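Long-range contacts in A207R protein, arginine decarboxylase (Paramecium bursaria Chlorella virus 1, PDB 2NV9), which decarboxylates arginine as a pyridoxal-5'-phosphate-dependent lyase with a TIM barrel, related in family to the eukaryotic ornithine decarboxylases: residues Thr266-Lys271 / Tyr280-Ser285; Pro302-Asp307 / Asp343-Pro348. The protein carries 1 engineered substitution. All coordinates share one frame; numbering follows the deposited sequence.

In the fold
Both contacts lie in the mixed beta-sheet domain that accompanies the TIM barrel, away from the annotated cofactor residues. Strand 262-274 pairs with strand 277-282 in contact 1, and another of its neighbours, strand 344-347, is paired with strand 303-304 in contact 2. Contact 1 is the more buried. It joins the two arms of a hairpin through backbone bonds, an asparagine oxygen and a row of apolar side chains, and the second subunit packs on part of it. Contact 2 is partly buried, with Gln303 exposed. It relies on CH-pi contacts and a peripheral salt bridge. Backbone hydrogen bonds of Thr266 with Val345 and of Val268 with Asp343 join the two contacts.

Contact 1. Residues Thr266-Lys271 / Tyr280-Ser285; sequences TQVIGK and YFFNES
Asn283 reaches across to Thr266 and Gln267 just past the end of strand 277-282. Its CB meets CD1 and CG2 of Ile269, each at 3.8 Å. From CB the chain turns to place CG between its own backbone N and carbonyl carbon (chi1 67°), which carries the amide back toward strand 262-274. OD1 at the tip accepts two hydrogen bonds. Thr266 OG1 donates to Asn283 OD1 at 2.7 Å. Gln267 N donates to the same OD1 at 3.0 Å, nearly straight at the hydrogen but from above the carbonyl plane. ND2, the other tip atom, lies loosely against Gln267 CB. The backbone N of Asn283 returns a bond to Gln267 O.

The next step along the strands is a classic beta bulge. Ile269 and Gly270 both face Phe281, whose O accepts from Ile269 N at 2.8 Å and from Gly270 N at 3.3 Å. Phe281 N then bonds to Gly270 O.

One face of the sheet carries Val268, Lys271, Tyr280 and Phe282. CG2 of Val268 lies 3.6 Å from CE1 of Phe282, while its CG1 leans on Tyr280. The extended Lys271 chain runs alongside the Tyr280 ring, with CG 3.8 Å from CE1. Tyr280 OH bonds to Leu339 N and Lys271 NZ to Leu339 O; NZ also forms a salt bridge with Glu338. On the bulge, Ile269 O accepts from Lys120 of the second subunit.

The doubly bonded amide oxygen carries the pairing past the last strand residue, and its two donors should restrain the rotation of the Asn283 amide.

Contact 2. Residues Pro302-Asp307 / Asp343-Pro348; sequences PQLLRD and DWVYFP
This is a short antiparallel strand pairing, Gln303 with Tyr346 and Leu304 with Val345, that adds strand 303-304 to the mixed beta sheet alongside strand 344-347. Gln303 N bonds to Tyr346 O at 2.7 Å, and Tyr346 N returns a bond to Gln303 O. A longer bond, Leu305 N to Trp344 O at 3.3 Å, continues the pairing beyond Leu304.

Two CH-pi contacts lie at the Pro302 end of the pairing. CB of Pro302 sits over one face of the Phe347 ring, 3.8 Å from its centroid and displaced toward the rim. CB of Gln303 is placed likewise over the Tyr346 ring. Tyr346 CG lies between its own N and carbonyl carbon (chi1 73°), a rotation that swings the ring back across Gln303. Leu305 forks over the same strand. Its CD1 comes up against Trp344 CB, and its CD2 is 3.5 Å from Tyr346 CD2. Helix 2-11 packs against Leu305 with Val5, Asn6 and Leu9.

At the far end Arg306 grips Asp343 side-on. Its chain bends at chi3 (54°), bringing two nitrogens to the carboxylate. NE donates to the syn lone pair of OD1 at 2.9 Å, and NH1 reaches OD2 at 2.8 Å. The guanidinium and carboxylate planes are 28° apart. Asp343 OD2 also accepts from His340 N, and Arg306 NH1 donates to Glu338 O.

The paired bonds should hold the guanidinium against rotation, and the charge on Arg306 probably favours an ionised Asp343.

Contact 1. Residues Thr266-Lys271 / Tyr280-Ser285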
loop_
_atom_site.group_PDB
_atom_site.type_symbol
_atom_site.label_atom_id
_atom_site.label_comp_id
_atom_site.label_asym_id
_atom_site.label_seq_id
_atom_site.Cartn_x
_atom_site.Cartn_y
_atom_site.Cartn_z
ATOM N N THR B 266 -15.466 -9.700 6.192
ATOM C CA THR B 266 -14.898 -8.845 7.238
ATOM C C THR B 266 -15.978 -8.552 8.305
ATOM O O THR B 266 -17.177 -8.584 8.014
ATOM C CB THR B 266 -14.247 -7.561 6.646
ATOM O OG1 THR B 266 -13.744 -6.716 7.689
ATOM C CG2 THR B 266 -15.265 -6.755 5.785
ATOM N N GLN B 267 -15.547 -8.310 9.532
ATOM C CA GLN B 267 -16.483 -8.108 10.650
ATOM C C GLN B 267 -16.523 -6.664 11.115
ATOM O O GLN B 267 -15.512 -5.969 11.071
ATOM C CB GLN B 267 -16.103 -9.006 11.845
ATOM C CG GLN B 267 -17.182 -9.142 12.917
ATOM C CD GLN B 267 -16.656 -9.909 14.159
ATOM O OE1 GLN B 267 -15.536 -9.682 14.614
ATOM N NE2 GLN B 267 -17.483 -10.801 14.688
ATOM N N VAL B 268 -17.700 -6.251 11.577
ATOM C CA VAL B 268 -17.888 -4.963 12.236
ATOM C C VAL B 268 -17.296 -5.058 13.664
ATOM O O VAL B 268 -17.769 -5.881 14.466
ATOM C CB VAL B 268 -19.395 -4.592 12.362
ATOM C CG1 VAL B 268 -19.535 -3.273 13.092
ATOM C CG2 VAL B 268 -20.108 -4.555 10.966
ATOM N N ILE B 269 -16.254 -4.275 13.934
ATOM C CA ILE B 269 -15.560 -4.304 15.231
ATOM C C ILE B 269 -15.808 -3.043 16.058
ATOM O O ILE B 269 -15.551 -3.012 17.246
ATOM C CB ILE B 269 -14.035 -4.585 15.057
ATOM C CG1 ILE B 269 -13.316 -3.358 14.437
ATOM C CG2 ILE B 269 -13.827 -5.876 14.250
ATOM C CD1 ILE B 269 -12.031 -3.793 13.726
ATOM N N GLY B 270 -16.366 -2.002 15.414
ATOM C CA GLY B 270 -16.583 -0.726 16.084
ATOM C C GLY B 270 -17.772 -0.039 15.454
ATOM O O GLY B 270 -18.091 -0.283 14.263
ATOM N N LYS B 271 -18.426 0.818 16.240
ATOM C CA LYS B 271 -19.640 1.498 15.799
ATOM C C LYS B 271 -19.733 2.890 16.445
ATOM O O LYS B 271 -19.322 3.100 17.589
ATOM C CB LYS B 271 -20.870 0.631 16.109
ATOM C CG LYS B 271 -22.197 1.123 15.558
ATOM C CD LYS B 271 -23.333 0.187 15.939
ATOM C CE LYS B 271 -24.688 0.761 15.433
ATOM N NZ LYS B 271 -25.820 -0.181 15.577
ATOM N N TYR B 280 -19.224 2.708 10.845
ATOM C CA TYR B 280 -18.812 1.354 11.188
ATOM C C TYR B 280 -17.331 1.185 10.947
ATOM O O TYR B 280 -16.794 1.699 9.979
ATOM C CB TYR B 280 -19.595 0.334 10.366
ATOM C CG TYR B 280 -21.086 0.410 10.585
ATOM C CD1 TYR B 280 -21.665 -0.017 11.787
ATOM C CD2 TYR B 280 -21.928 0.917 9.586
ATOM C CE1 TYR B 280 -23.059 0.064 12.003
ATOM C CE2 TYR B 280 -23.320 1.005 9.798
ATOM C CZ TYR B 280 -23.881 0.561 10.986
ATOM O OH TYR B 280 -25.243 0.649 11.158
ATOM N N PHE B 281 -16.659 0.468 11.841
ATOM C CA PHE B 281 -15.260 0.194 11.627
ATOM C C PHE B 281 -15.123 -1.315 11.470
ATOM O O PHE B 281 -15.733 -2.082 12.223
ATOM C CB PHE B 281 -14.435 0.700 12.796
ATOM C CG PHE B 281 -14.228 2.172 12.796
ATOM C CD1 PHE B 281 -12.999 2.710 12.467
ATOM C CD2 PHE B 281 -15.282 3.038 13.115
ATOM C CE1 PHE B 281 -12.801 4.074 12.479
ATOM C CE2 PHE B 281 -15.094 4.446 13.083
ATOM C CZ PHE B 281 -13.856 4.947 12.792
ATOM N N PHE B 282 -14.349 -1.716 10.471
ATOM C CA PHE B 282 -14.231 -3.143 10.103
ATOM C C PHE B 282 -12.822 -3.633 10.403
ATOM O O PHE B 282 -11.888 -2.816 10.526
ATOM C CB PHE B 282 -14.541 -3.370 8.608
ATOM C CG PHE B 282 -15.976 -3.197 8.267
ATOM C CD1 PHE B 282 -16.844 -4.280 8.236
ATOM C CD2 PHE B 282 -16.491 -1.914 8.036
ATOM C CE1 PHE B 282 -18.198 -4.100 7.930
ATOM C CE2 PHE B 282 -17.838 -1.719 7.755
ATOM C CZ PHE B 282 -18.692 -2.816 7.709
ATOM N N ASN B 283 -12.663 -4.959 10.509
ATOM C CA ASN B 283 -11.314 -5.532 10.701
ATOM C C ASN B 283 -10.570 -5.729 9.366
ATOM O O ASN B 283 -9.774 -6.675 9.185
ATOM C CB ASN B 283 -11.332 -6.810 11.581
ATOM C CG ASN B 283 -12.033 -7.983 10.920
ATOM O OD1 ASN B 283 -12.643 -7.849 9.852
ATOM N ND2 ASN B 283 -11.951 -9.159 11.567
ATOM N N GLU B 284 -10.836 -4.812 8.455
ATOM C CA GLU B 284 -10.142 -4.644 7.189
ATOM C C GLU B 284 -9.899 -3.152 6.926
ATOM O O GLU B 284 -10.379 -2.309 7.677
ATOM C CB GLU B 284 -10.985 -5.205 6.034
ATOM C CG GLU B 284 -10.600 -6.622 5.632
ATOM C CD GLU B 284 -9.210 -6.704 4.985
ATOM O OE1 GLU B 284 -8.670 -7.812 4.951
ATOM O OE2 GLU B 284 -8.687 -5.662 4.518
ATOM N N SER B 285 -9.143 -2.841 5.871
ATOM C CA SER B 285 -8.778 -1.465 5.594
ATOM C C SER B 285 -8.201 -1.333 4.163
ATOM O O SER B 285 -7.880 -2.342 3.516
ATOM C CB SER B 285 -7.759 -0.955 6.635
ATOM O OG SER B 285 -6.430 -1.180 6.211
#

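Contact 2. Residues Pro302-Asp307 / Asp343-Pro348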
loop_
_atom_site.group_PDB
_atom_site.type_symbol
_atom_site.label_atom_id
_atom_site.label_comp_id
_atom_site.label_asym_id
_atom_site.label_seq_id
_atom_site.Cartn_x
_atom_site.Cartn_y
_atom_site.Cartn_z
ATOM N N PRO B 302 -21.112 -4.000 0.553
ATOM C CA PRO B 302 -21.019 -5.334 1.158
ATOM C C PRO B 302 -22.376 -6.053 1.123
ATOM O O PRO B 302 -23.416 -5.406 1.065
ATOM C CB PRO B 302 -20.629 -5.028 2.601
ATOM C CG PRO B 302 -21.320 -3.681 2.872
ATOM C CD PRO B 302 -21.237 -2.937 1.564
ATOM N N GLN B 303 -22.335 -7.379 1.159
ATOM C CA GLN B 303 -23.494 -8.211 1.404
ATOM C C GLN B 303 -23.513 -8.601 2.906
ATOM O O GLN B 303 -22.509 -9.081 3.438
ATOM C CB GLN B 303 -23.401 -9.485 0.569
ATOM C CG GLN B 303 -23.311 -9.265 -0.957
ATOM C CD GLN B 303 -24.647 -8.888 -1.549
ATOM O OE1 GLN B 303 -25.676 -9.526 -1.248
ATOM N NE2 GLN B 303 -24.664 -7.803 -2.338
ATOM N N LEU B 304 -24.654 -8.388 3.560
ATOM C CA LEU B 304 -24.884 -8.858 4.950
ATOM C C LEU B 304 -25.104 -10.365 5.063
ATOM O O LEU B 304 -25.858 -10.964 4.277
ATOM C CB LEU B 304 -26.111 -8.169 5.535
ATOM C CG LEU B 304 -25.892 -6.893 6.319
ATOM C CD1 LEU B 304 -25.717 -5.712 5.368
ATOM C CD2 LEU B 304 -27.096 -6.710 7.266
ATOM N N LEU B 305 -24.470 -10.987 6.057
ATOM C CA LEU B 305 -24.649 -12.444 6.254
ATOM C C LEU B 305 -25.884 -12.769 7.085
ATOM O O LEU B 305 -26.525 -13.821 6.907
ATOM C CB LEU B 305 -23.382 -13.054 6.870
ATOM C CG LEU B 305 -22.201 -13.063 5.898
ATOM C CD1 LEU B 305 -20.898 -13.359 6.656
ATOM C CD2 LEU B 305 -22.466 -14.093 4.804
ATOM N N ARG B 306 -26.195 -11.866 8.012
ATOM C CA ARG B 306 -27.402 -11.924 8.836
ATOM C C ARG B 306 -28.626 -11.623 7.989
ATOM O O ARG B 306 -28.662 -10.613 7.266
ATOM C CB ARG B 306 -27.301 -10.886 9.957
ATOM C CG ARG B 306 -28.600 -10.659 10.755
ATOM C CD ARG B 306 -28.370 -9.864 12.050
ATOM N NE ARG B 306 -27.681 -8.589 11.840
ATOM C CZ ARG B 306 -28.276 -7.453 11.462
ATOM N NH1 ARG B 306 -27.559 -6.354 11.273
ATOM N NH2 ARG B 306 -29.592 -7.417 11.262
ATOM N N ASP B 307 -29.626 -12.490 8.071
ATOM C CA ASP B 307 -30.868 -12.296 7.312
ATOM C C ASP B 307 -31.686 -11.137 7.898
ATOM O O ASP B 307 -31.823 -11.019 9.123
ATOM C CB ASP B 307 -31.693 -13.588 7.333
ATOM C CG ASP B 307 -32.700 -13.674 6.187
ATOM O OD1 ASP B 307 -32.348 -13.401 5.016
ATOM O OD2 ASP B 307 -33.859 -14.054 6.435
ATOM N N ASP B 343 -21.346 -8.296 13.576
ATOM C CA ASP B 343 -21.905 -8.615 12.247
ATOM C C ASP B 343 -20.790 -8.918 11.238
ATOM O O ASP B 343 -19.809 -8.195 11.157
ATOM C CB ASP B 343 -22.742 -7.444 11.689
ATOM C CG ASP B 343 -24.257 -7.554 11.988
ATOM O OD1 ASP B 343 -24.832 -8.661 11.977
ATOM O OD2 ASP B 343 -24.880 -6.497 12.229
ATOM N N TRP B 344 -20.976 -9.968 10.451
ATOM C CA TRP B 344 -20.098 -10.264 9.329
ATOM C C TRP B 344 -20.752 -9.781 8.038
ATOM O O TRP B 344 -21.963 -9.913 7.852
ATOM C CB TRP B 344 -19.781 -11.770 9.234
ATOM C CG TRP B 344 -18.832 -12.200 10.254
ATOM C CD1 TRP B 344 -19.126 -12.669 11.508
ATOM C CD2 TRP B 344 -17.402 -12.190 10.153
ATOM N NE1 TRP B 344 -17.963 -12.959 12.192
ATOM C CE2 TRP B 344 -16.890 -12.683 11.382
ATOM C CE3 TRP B 344 -16.497 -11.828 9.138
ATOM C CZ2 TRP B 344 -15.516 -12.792 11.629
ATOM C CZ3 TRP B 344 -15.115 -11.963 9.381
ATOM C CH2 TRP B 344 -14.648 -12.436 10.613
ATOM N N VAL B 345 -19.940 -9.190 7.174
ATOM C CA VAL B 345 -20.343 -8.896 5.815
ATOM C C VAL B 345 -19.315 -9.496 4.843
ATOM O O VAL B 345 -18.235 -9.911 5.261
ATOM C CB VAL B 345 -20.485 -7.365 5.558
ATOM C CG1 VAL B 345 -21.419 -6.702 6.581
ATOM C CG2 VAL B 345 -19.121 -6.665 5.541
ATOM N N TYR B 346 -19.649 -9.536 3.552
ATOM C CA TYR B 346 -18.661 -9.901 2.565
ATOM C C TYR B 346 -18.803 -9.070 1.288
ATOM O O TYR B 346 -19.914 -8.621 0.927
ATOM C CB TYR B 346 -18.666 -11.410 2.274
ATOM C CG TYR B 346 -19.867 -11.902 1.464
ATOM C CD1 TYR B 346 -19.802 -11.990 0.069
ATOM C CD2 TYR B 346 -21.062 -12.285 2.096
ATOM C CE1 TYR B 346 -20.899 -12.430 -0.694
ATOM C CE2 TYR B 346 -22.158 -12.733 1.351
ATOM C CZ TYR B 346 -22.059 -12.803 -0.046
ATOM O OH TYR B 346 -23.111 -13.245 -0.803
ATOM N N PHE B 347 -17.667 -8.854 0.650
ATOM C CA PHE B 347 -17.560 -8.113 -0.601
ATOM C C PHE B 347 -17.347 -9.059 -1.791
ATOM O O PHE B 347 -16.325 -9.717 -1.899
ATOM C CB PHE B 347 -16.445 -7.063 -0.478
ATOM C CG PHE B 347 -16.746 -5.973 0.550
ATOM C CD1 PHE B 347 -17.329 -4.784 0.152
ATOM C CD2 PHE B 347 -16.448 -6.164 1.917
ATOM C CE1 PHE B 347 -17.608 -3.758 1.079
ATOM C CE2 PHE B 347 -16.730 -5.174 2.876
ATOM C CZ PHE B 347 -17.314 -3.954 2.459
ATOM N N PRO B 348 -18.354 -9.163 -2.680
ATOM C CA PRO B 348 -18.286 -10.055 -3.841
ATOM C C PRO B 348 -17.130 -9.659 -4.755
ATOM O O PRO B 348 -16.699 -8.497 -4.737
ATOM C CB PRO B 348 -19.628 -9.787 -4.546
ATOM C CG PRO B 348 -20.507 -9.370 -3.471
ATOM C CD PRO B 348 -19.652 -8.494 -2.604
#